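Local atomic coordinates of Xaa-Pro aminopeptidase (Thermococcus sibiricus MM 739, PDB entry 4RGZ), a protein that probably acts as an aminopeptidase or prolidase of the M24B family, using bound zinc to cleave residues from the amino ends of peptides. Residues K147-A152 with L232-D237; L321-V326 with V347-K352. One frame throughout, in Å; residues are numbered along the deposited sequence.

Contact 1 of 2, residues K147-A152 with L232-D237. With ZN (zinc ion), chain E.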
ATOM      1  N   LYS A 147      -0.537   5.924  24.248  1.00 50.84           N
ATOM      2  CA  LYS A 147       0.120   4.732  24.753  1.00 52.91           C
ATOM      3  C   LYS A 147       0.542   3.842  23.586  1.00 50.99           C
ATOM      4  O   LYS A 147       1.614   3.212  23.612  1.00 50.42           O
ATOM      5  CB  LYS A 147      -0.786   3.947  25.708  1.00 58.64           C
ATOM      6  CG  LYS A 147       0.006   3.281  26.826  1.00 62.22           C
ATOM      7  CD  LYS A 147      -0.701   2.086  27.459  1.00 67.96           C
ATOM      8  CE  LYS A 147       0.276   1.151  28.187  1.00 70.48           C
ATOM      9  NZ  LYS A 147      -0.395   0.194  29.123  1.00 77.37           N
ATOM     10  N   ALA A 148      -0.311   3.789  22.566  1.00 49.77           N
ATOM     11  CA  ALA A 148      -0.025   3.004  21.386  1.00 47.67           C
ATOM     12  C   ALA A 148       1.229   3.562  20.630  1.00 43.42           C
ATOM     13  O   ALA A 148       2.141   2.809  20.273  1.00 41.96           O
ATOM     14  CB  ALA A 148      -1.260   2.925  20.505  1.00 47.60           C
ATOM     15  N   HIS A 149       1.293   4.869  20.430  1.00 41.44           N
ATOM     16  CA  HIS A 149       2.535   5.504  19.994  1.00 38.64           C
ATOM     17  C   HIS A 149       3.722   5.276  20.885  1.00 39.17           C
ATOM     18  O   HIS A 149       4.822   5.152  20.394  1.00 37.98           O
ATOM     19  CB  HIS A 149       2.344   6.995  19.786  1.00 37.16           C
ATOM     20  CG  HIS A 149       1.517   7.332  18.572  1.00 36.15           C
ATOM     21  ND1 HIS A 149       1.947   7.096  17.318  1.00 34.09           N
ATOM     22  CD2 HIS A 149       0.259   7.914  18.456  1.00 37.86           C
ATOM     23  CE1 HIS A 149       1.004   7.503  16.442  1.00 34.73           C
ATOM     24  NE2 HIS A 149      -0.026   8.003  17.140  1.00 36.70           N
ATOM     25  N   LYS A 150       3.546   5.214  22.199  1.00 42.73           N
ATOM     26  CA  LYS A 150       4.709   4.941  23.049  1.00 43.53           C
ATOM     27  C   LYS A 150       5.277   3.551  22.746  1.00 43.36           C
ATOM     28  O   LYS A 150       6.477   3.384  22.536  1.00 41.37           O
ATOM     29  CB  LYS A 150       4.375   5.109  24.529  1.00 48.04           C
ATOM     30  CG  LYS A 150       5.568   4.982  25.459  1.00 50.83           C
ATOM     31  CD  LYS A 150       6.783   5.707  24.875  1.00 49.89           C
ATOM     32  CE  LYS A 150       7.839   6.032  25.929  1.00 53.27           C
ATOM     33  NZ  LYS A 150       8.040   4.934  26.924  1.00 55.99           N
ATOM     34  N   LYS A 151       4.395   2.564  22.709  1.00 45.75           N
ATOM     35  CA  LYS A 151       4.758   1.175  22.421  1.00 47.05           C
ATOM     36  C   LYS A 151       5.489   1.015  21.064  1.00 43.73           C
ATOM     37  O   LYS A 151       6.468   0.262  20.945  1.00 43.40           O
ATOM     38  CB  LYS A 151       3.492   0.319  22.444  1.00 49.78           C
ATOM     39  CG  LYS A 151       3.337  -0.590  23.652  1.00 55.67           C
ATOM     40  CD  LYS A 151       3.188   0.155  24.969  1.00 57.92           C
ATOM     41  CE  LYS A 151       2.923  -0.837  26.086  1.00 63.16           C
ATOM     42  NZ  LYS A 151       4.126  -1.676  26.330  1.00 64.07           N
ATOM     43  N   ALA A 152       5.015   1.741  20.055  1.00 40.73           N
ATOM     44  CA  ALA A 152       5.552   1.612  18.720  1.00 38.15           C
ATOM     45  C   ALA A 152       6.836   2.420  18.599  1.00 35.76           C
ATOM     46  O   ALA A 152       7.674   2.139  17.723  1.00 34.26           O
ATOM     47  CB  ALA A 152       4.533   2.074  17.687  1.00 37.35           C
ATOM     48  N   LEU A 232      -1.075  -1.667  17.661  1.00 49.79           N
ATOM     49  CA  LEU A 232      -2.526  -1.571  17.567  1.00 52.62           C
ATOM     50  C   LEU A 232      -2.946  -0.488  16.572  1.00 50.74           C
ATOM     51  O   LEU A 232      -3.824   0.332  16.874  1.00 52.70           O
ATOM     52  CB  LEU A 232      -3.158  -1.323  18.933  1.00 55.62           C
ATOM     53  CG  LEU A 232      -3.064  -2.488  19.922  1.00 59.62           C
ATOM     54  CD1 LEU A 232      -3.344  -1.984  21.336  1.00 62.08           C
ATOM     55  CD2 LEU A 232      -3.993  -3.642  19.568  1.00 62.94           C
ATOM     56  N   GLY A 233      -2.309  -0.477  15.400  1.00 47.44           N
ATOM     57  CA  GLY A 233      -2.724   0.407  14.319  1.00 45.84           C
ATOM     58  C   GLY A 233      -2.047   1.754  14.301  1.00 42.65           C
ATOM     59  O   GLY A 233      -2.077   2.452  13.291  1.00 42.59           O
ATOM     60  N   TYR A 234      -1.426   2.137  15.402  1.00 41.07           N
ATOM     61  CA  TYR A 234      -0.773   3.433  15.444  1.00 38.19           C
ATOM     62  C   TYR A 234       0.725   3.369  15.049  1.00 35.64           C
ATOM     63  O   TYR A 234       1.392   2.333  15.218  1.00 36.10           O
ATOM     64  CB  TYR A 234      -1.039   4.119  16.796  1.00 38.49           C
ATOM     65  CG  TYR A 234      -2.517   4.476  16.938  1.00 41.08           C
ATOM     66  CD1 TYR A 234      -3.480   3.490  17.213  1.00 44.06           C
ATOM     67  CD2 TYR A 234      -2.954   5.799  16.760  1.00 40.17           C
ATOM     68  CE1 TYR A 234      -4.812   3.799  17.281  1.00 46.42           C
ATOM     69  CE2 TYR A 234      -4.289   6.117  16.845  1.00 42.55           C
ATOM     70  CZ  TYR A 234      -5.207   5.112  17.113  1.00 45.98           C
ATOM     71  OH  TYR A 234      -6.519   5.444  17.187  1.00 48.43           O
ATOM     72  N   CYS A 235       1.226   4.504  14.572  1.00 33.14           N
ATOM     73  CA  CYS A 235       2.458   4.590  13.800  1.00 31.23           C
ATOM     74  C   CYS A 235       3.612   5.335  14.502  1.00 30.19           C
ATOM     75  O   CYS A 235       3.447   6.449  15.101  1.00 29.68           O
ATOM     76  CB  CYS A 235       2.153   5.329  12.473  1.00 29.94           C
ATOM     77  SG  CYS A 235       1.297   4.366  11.212  1.00 31.62           S
ATOM     78  N   SER A 236       4.791   4.751  14.378  1.00 28.95           N
ATOM     79  CA  SER A 236       5.992   5.445  14.772  1.00 28.10           C
ATOM     80  C   SER A 236       6.856   5.592  13.543  1.00 27.89           C
ATOM     81  O   SER A 236       6.542   5.018  12.457  1.00 27.73           O
ATOM     82  CB  SER A 236       6.732   4.639  15.823  1.00 29.53           C
ATOM     83  OG  SER A 236       7.247   3.445  15.301  1.00 27.90           O
ATOM     84  N   ASP A 237       7.944   6.345  13.710  1.00 27.30           N
ATOM     85  CA  ASP A 237       8.731   6.852  12.585  1.00 26.41           C
ATOM     86  C   ASP A 237      10.007   7.470  13.164  1.00 26.91           C
ATOM     87  O   ASP A 237       9.998   8.564  13.766  1.00 26.36           O
ATOM     88  CB  ASP A 237       7.910   7.914  11.836  1.00 27.42           C
ATOM     89  CG  ASP A 237       8.575   8.414  10.571  1.00 29.66           C
ATOM     90  OD1 ASP A 237       9.629   7.858  10.150  1.00 30.58           O
ATOM     91  OD2 ASP A 237       8.047   9.393   9.984  1.00 29.69           O
TER
HETATM   92 ZN    ZN E 401      10.903   9.075   9.076  1.00 50.00          ZN
HETATM   93  O   HOH W   1       9.972  10.493   7.853  1.00 32.51           O
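In the pita-bread fold of M24 metallopeptidases, His149 of helix 143-164 packs against Tyr234 and Cys235, at the start of the strand that carries the zinc ligand Asp237. The imidazole is used on both a face and an edge. Tyr234 CB lies over one face in a CH-pi contact, 4.1 Å from the ring centroid, while the phenol ring turns an edge toward that face in an offset edge-to-face pair with the planes at 81°. Tyr234 CD2 comes within 3.7 Å of His149 NE2. At the imidazole edge, ND1 gives Cys235 O a bent, weak hydrogen bond of 2.8 Å (122° at the hydrogen). With CG anti to the carbonyl carbon (chi1 -71°), the His149 ring reaches this backbone oxygen. Small residues let the helix come close: Ala148 CB meets Tyr234 CB at 3.9 Å, and Ala152 packs on Ser236. Ser236 OG donates to Ala152 O (2.8 Å) from well above the carbonyl plane and also bonds Ala229 N, while Tyr234 OH bonds Glu145. Next in the chain, Asp237 OD1 binds zinc at 2.1 Å, in company with a water, Asp226 and Glu344. Buried Ser236 OG is satisfied by Ala152 O and Ala229 N, and His149 ND1 more weakly by Cys235 O; the bonds to Ala152 and Cys235 join helix to strand immediately before a metal ligand.

Contact 2 of 2, residues L321-V326 with V347-K352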
ATOM      1  N   LEU A 321      -0.379  24.282  18.168  1.00 40.82           N
ATOM      2  CA  LEU A 321      -0.163  22.934  18.667  1.00 39.88           C
ATOM      3  C   LEU A 321      -0.908  22.721  19.985  1.00 42.58           C
ATOM      4  O   LEU A 321      -1.012  23.639  20.827  1.00 43.20           O
ATOM      5  CB  LEU A 321       1.324  22.675  18.845  1.00 37.63           C
ATOM      6  CG  LEU A 321       2.119  22.443  17.560  1.00 35.24           C
ATOM      7  CD1 LEU A 321       3.479  23.100  17.617  1.00 33.86           C
ATOM      8  CD2 LEU A 321       2.283  20.970  17.313  1.00 33.27           C
ATOM      9  N   LYS A 322      -1.449  21.519  20.162  1.00 42.74           N
ATOM     10  CA  LYS A 322      -2.304  21.282  21.354  1.00 45.87           C
ATOM     11  C   LYS A 322      -1.954  19.956  22.002  1.00 45.34           C
ATOM     12  O   LYS A 322      -1.572  18.995  21.303  1.00 42.75           O
ATOM     13  CB  LYS A 322      -3.798  21.245  20.987  1.00 48.02           C
ATOM     14  CG  LYS A 322      -4.363  22.432  20.234  1.00 49.00           C
ATOM     15  CD  LYS A 322      -4.662  23.600  21.150  1.00 51.91           C
ATOM     16  CE  LYS A 322      -5.688  24.521  20.516  1.00 54.51           C
ATOM     17  NZ  LYS A 322      -6.184  25.542  21.483  1.00 58.91           N
ATOM     18  N   ASP A 323      -2.086  19.897  23.323  1.00 47.09           N
ATOM     19  CA  ASP A 323      -2.055  18.603  24.003  1.00 48.08           C
ATOM     20  C   ASP A 323      -2.731  17.541  23.138  1.00 47.04           C
ATOM     21  O   ASP A 323      -3.810  17.772  22.594  1.00 48.42           O
ATOM     22  CB  ASP A 323      -2.725  18.657  25.374  1.00 51.82           C
ATOM     23  CG  ASP A 323      -1.815  19.210  26.448  1.00 53.21           C
ATOM     24  OD1 ASP A 323      -0.600  19.363  26.211  1.00 51.02           O
ATOM     25  OD2 ASP A 323      -2.324  19.519  27.547  1.00 57.62           O
ATOM     26  N   GLY A 324      -2.077  16.400  22.989  1.00 44.73           N
ATOM     27  CA  GLY A 324      -2.682  15.295  22.286  1.00 45.35           C
ATOM     28  C   GLY A 324      -2.102  15.052  20.915  1.00 42.26           C
ATOM     29  O   GLY A 324      -2.188  13.920  20.392  1.00 41.17           O
ATOM     30  N   MET A 325      -1.504  16.103  20.342  1.00 40.33           N
ATOM     31  CA  MET A 325      -0.912  16.017  19.018  1.00 38.13           C
ATOM     32  C   MET A 325       0.369  15.186  19.053  1.00 36.69           C
ATOM     33  O   MET A 325       1.147  15.303  19.981  1.00 36.66           O
ATOM     34  CB  MET A 325      -0.650  17.409  18.446  1.00 36.78           C
ATOM     35  CG  MET A 325      -1.897  18.131  17.964  1.00 37.70           C
ATOM     36  SD  MET A 325      -1.610  19.823  17.371  1.00 37.05           S
ATOM     37  CE  MET A 325      -3.278  20.178  16.777  1.00 40.28           C
ATOM     38  N   VAL A 326       0.559  14.324  18.054  1.00 36.76           N
ATOM     39  CA  VAL A 326       1.800  13.552  17.931  1.00 35.45           C
ATOM     40  C   VAL A 326       2.362  13.793  16.569  1.00 33.87           C
ATOM     41  O   VAL A 326       1.607  13.878  15.599  1.00 34.94           O
ATOM     42  CB  VAL A 326       1.597  12.042  18.055  1.00 36.87           C
ATOM     43  CG1 VAL A 326       2.947  11.335  17.978  1.00 34.19           C
ATOM     44  CG2 VAL A 326       0.851  11.690  19.340  1.00 40.25           C
ATOM     45  N   VAL A 347       7.297  13.037  18.831  1.00 30.77           N
ATOM     46  CA  VAL A 347       6.994  13.876  19.999  1.00 33.06           C
ATOM     47  C   VAL A 347       5.479  13.890  20.215  1.00 34.40           C
ATOM     48  O   VAL A 347       4.715  13.981  19.272  1.00 35.72           O
ATOM     49  CB  VAL A 347       7.485  15.329  19.790  1.00 33.40           C
ATOM     50  CG1 VAL A 347       7.219  16.183  21.020  1.00 36.24           C
ATOM     51  CG2 VAL A 347       8.945  15.381  19.385  1.00 31.25           C
ATOM     52  N   ALA A 348       5.055  13.769  21.460  1.00 37.50           N
ATOM     53  CA  ALA A 348       3.656  13.852  21.869  1.00 38.71           C
ATOM     54  C   ALA A 348       3.645  15.053  22.762  1.00 41.04           C
ATOM     55  O   ALA A 348       4.571  15.238  23.559  1.00 41.95           O
ATOM     56  CB  ALA A 348       3.261  12.628  22.668  1.00 39.90           C
ATOM     57  N   LEU A 349       2.624  15.884  22.604  1.00 42.71           N
ATOM     58  CA  LEU A 349       2.441  17.054  23.430  1.00 45.93           C
ATOM     59  C   LEU A 349       1.511  16.675  24.601  1.00 50.10           C
ATOM     60  O   LEU A 349       0.315  16.484  24.406  1.00 51.37           O
ATOM     61  CB  LEU A 349       1.826  18.164  22.578  1.00 44.98           C
ATOM     62  CG  LEU A 349       2.432  19.557  22.635  1.00 44.97           C
ATOM     63  CD1 LEU A 349       1.663  20.462  21.695  1.00 45.48           C
ATOM     64  CD2 LEU A 349       2.400  20.125  24.038  1.00 48.63           C
ATOM     65  N   VAL A 350       2.058  16.536  25.803  1.00 52.69           N
ATOM     66  CA  VAL A 350       1.232  16.203  26.968  1.00 59.23           C
ATOM     67  C   VAL A 350       1.563  17.083  28.163  1.00 64.40           C
ATOM     68  O   VAL A 350       2.737  17.357  28.454  1.00 64.58           O
ATOM     69  CB  VAL A 350       1.204  14.675  27.312  1.00 61.08           C
ATOM     70  CG1 VAL A 350       2.549  13.979  27.075  1.00 58.35           C
ATOM     71  CG2 VAL A 350       0.673  14.410  28.717  1.00 65.42           C
ATOM     72  N   ASP A 351       0.503  17.538  28.830  1.00 69.32           N
ATOM     73  CA  ASP A 351       0.602  18.528  29.901  1.00 74.08           C
ATOM     74  C   ASP A 351       1.429  19.719  29.459  1.00 71.09           C
ATOM     75  O   ASP A 351       2.391  20.106  30.127  1.00 72.43           O
ATOM     76  CB  ASP A 351       1.123  17.908  31.208  1.00 80.24           C
ATOM     77  CG  ASP A 351       0.183  16.837  31.754  1.00 85.56           C
ATOM     78  OD1 ASP A 351      -1.025  17.131  31.919  1.00 87.91           O
ATOM     79  OD2 ASP A 351       0.646  15.698  31.999  1.00 86.81           O
ATOM     80  N   LYS A 352       1.042  20.267  28.306  1.00 68.20           N
ATOM     81  CA  LYS A 352       1.576  21.528  27.745  1.00 66.24           C
ATOM     82  C   LYS A 352       2.994  21.474  27.194  1.00 62.68           C
ATOM     83  O   LYS A 352       3.430  22.421  26.538  1.00 60.39           O
ATOM     84  CB  LYS A 352       1.419  22.703  28.717  1.00 68.60           C
ATOM     85  CG  LYS A 352       0.134  23.501  28.564  1.00 70.66           C
ATOM     86  CD  LYS A 352      -1.102  22.661  28.827  1.00 73.37           C
ATOM     87  CE  LYS A 352      -2.270  23.491  29.352  1.00 78.21           C
ATOM     88  NZ  LYS A 352      -3.489  22.643  29.523  1.00 81.17           N
TER
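The carboxylate of Asp323 is the flat side-chain group here, and the turn at Asp351-Lys352 wraps round it. Lys352 N gives OD1 a hydrogen bond of 2.8 Å on its syn lone pair (154° at the hydrogen). Lys352 CD and Asp351 N lie on opposite sides of the carboxylate plane, the lysine chain crossing the aspartate at about a right angle. Bent at chi2 (62°), that chain turns back so that NZ forms a long salt bridge of 3.9 Å with Asp323 OD2; Glu271, bonded to Asp323 N, is a second, weak ionic partner of the lysine. With an alanine in place of Asp323, Lys352 N would probably lose its acceptor and the ammonium one of its two distant carboxylate partners, leaving the lysine chain freer to turn. Asp323 and Gly324 are the central pair of a type II turn closed by Met325 N and Lys322 O. Glycine suits the third position, since any CB would be jammed against the carbonyl O of Asp323. Gly324 N bonds Leu349 O (2.8 Å) in the carbonyl plane, and Leu349 N returns a bond to Met325 O (3.1 Å). Leu349 supplies the apolar cover: its CD1 packs on Leu321 CB at 3.6 Å. Further on, Val326 and Ala348 form a non-hydrogen-bonded antiparallel pair, Val326 CG2 meeting Ala348 CB at 4.2 Å. The arrangement is a beta turn leading into an antiparallel hairpin of the M24 fold, whose strands 326-335 and 339-350 bear Glu330, a zinc ligand of this protein without its metal in this chain, and Glu344, which binds zinc here.

Overall arrangement
From the N terminus the chain passes the parallel strands 23-25, 104-106 and 127-129 and enters helix 143-164. Contact 1 closes a long loop of 79 residues when strand 234-243 packs against that helix; helix 173-185 and strand 222-231 lie within the loop. The chain then passes through helices 249-268 and 275-288 before contact 2 opens. Contact 2 closes a much shorter loop of 20 residues, which holds most of the hairpin 326-335/339-350. The two are in series, neither nested nor crossed. Their centres are about 15 Å apart, yet they touch: His149 CD2 packs on Val326 CG2 at 3.9 Å. Through this meeting, the helix of contact 1 also touches strand 326-335 of the other ligand-bearing pair.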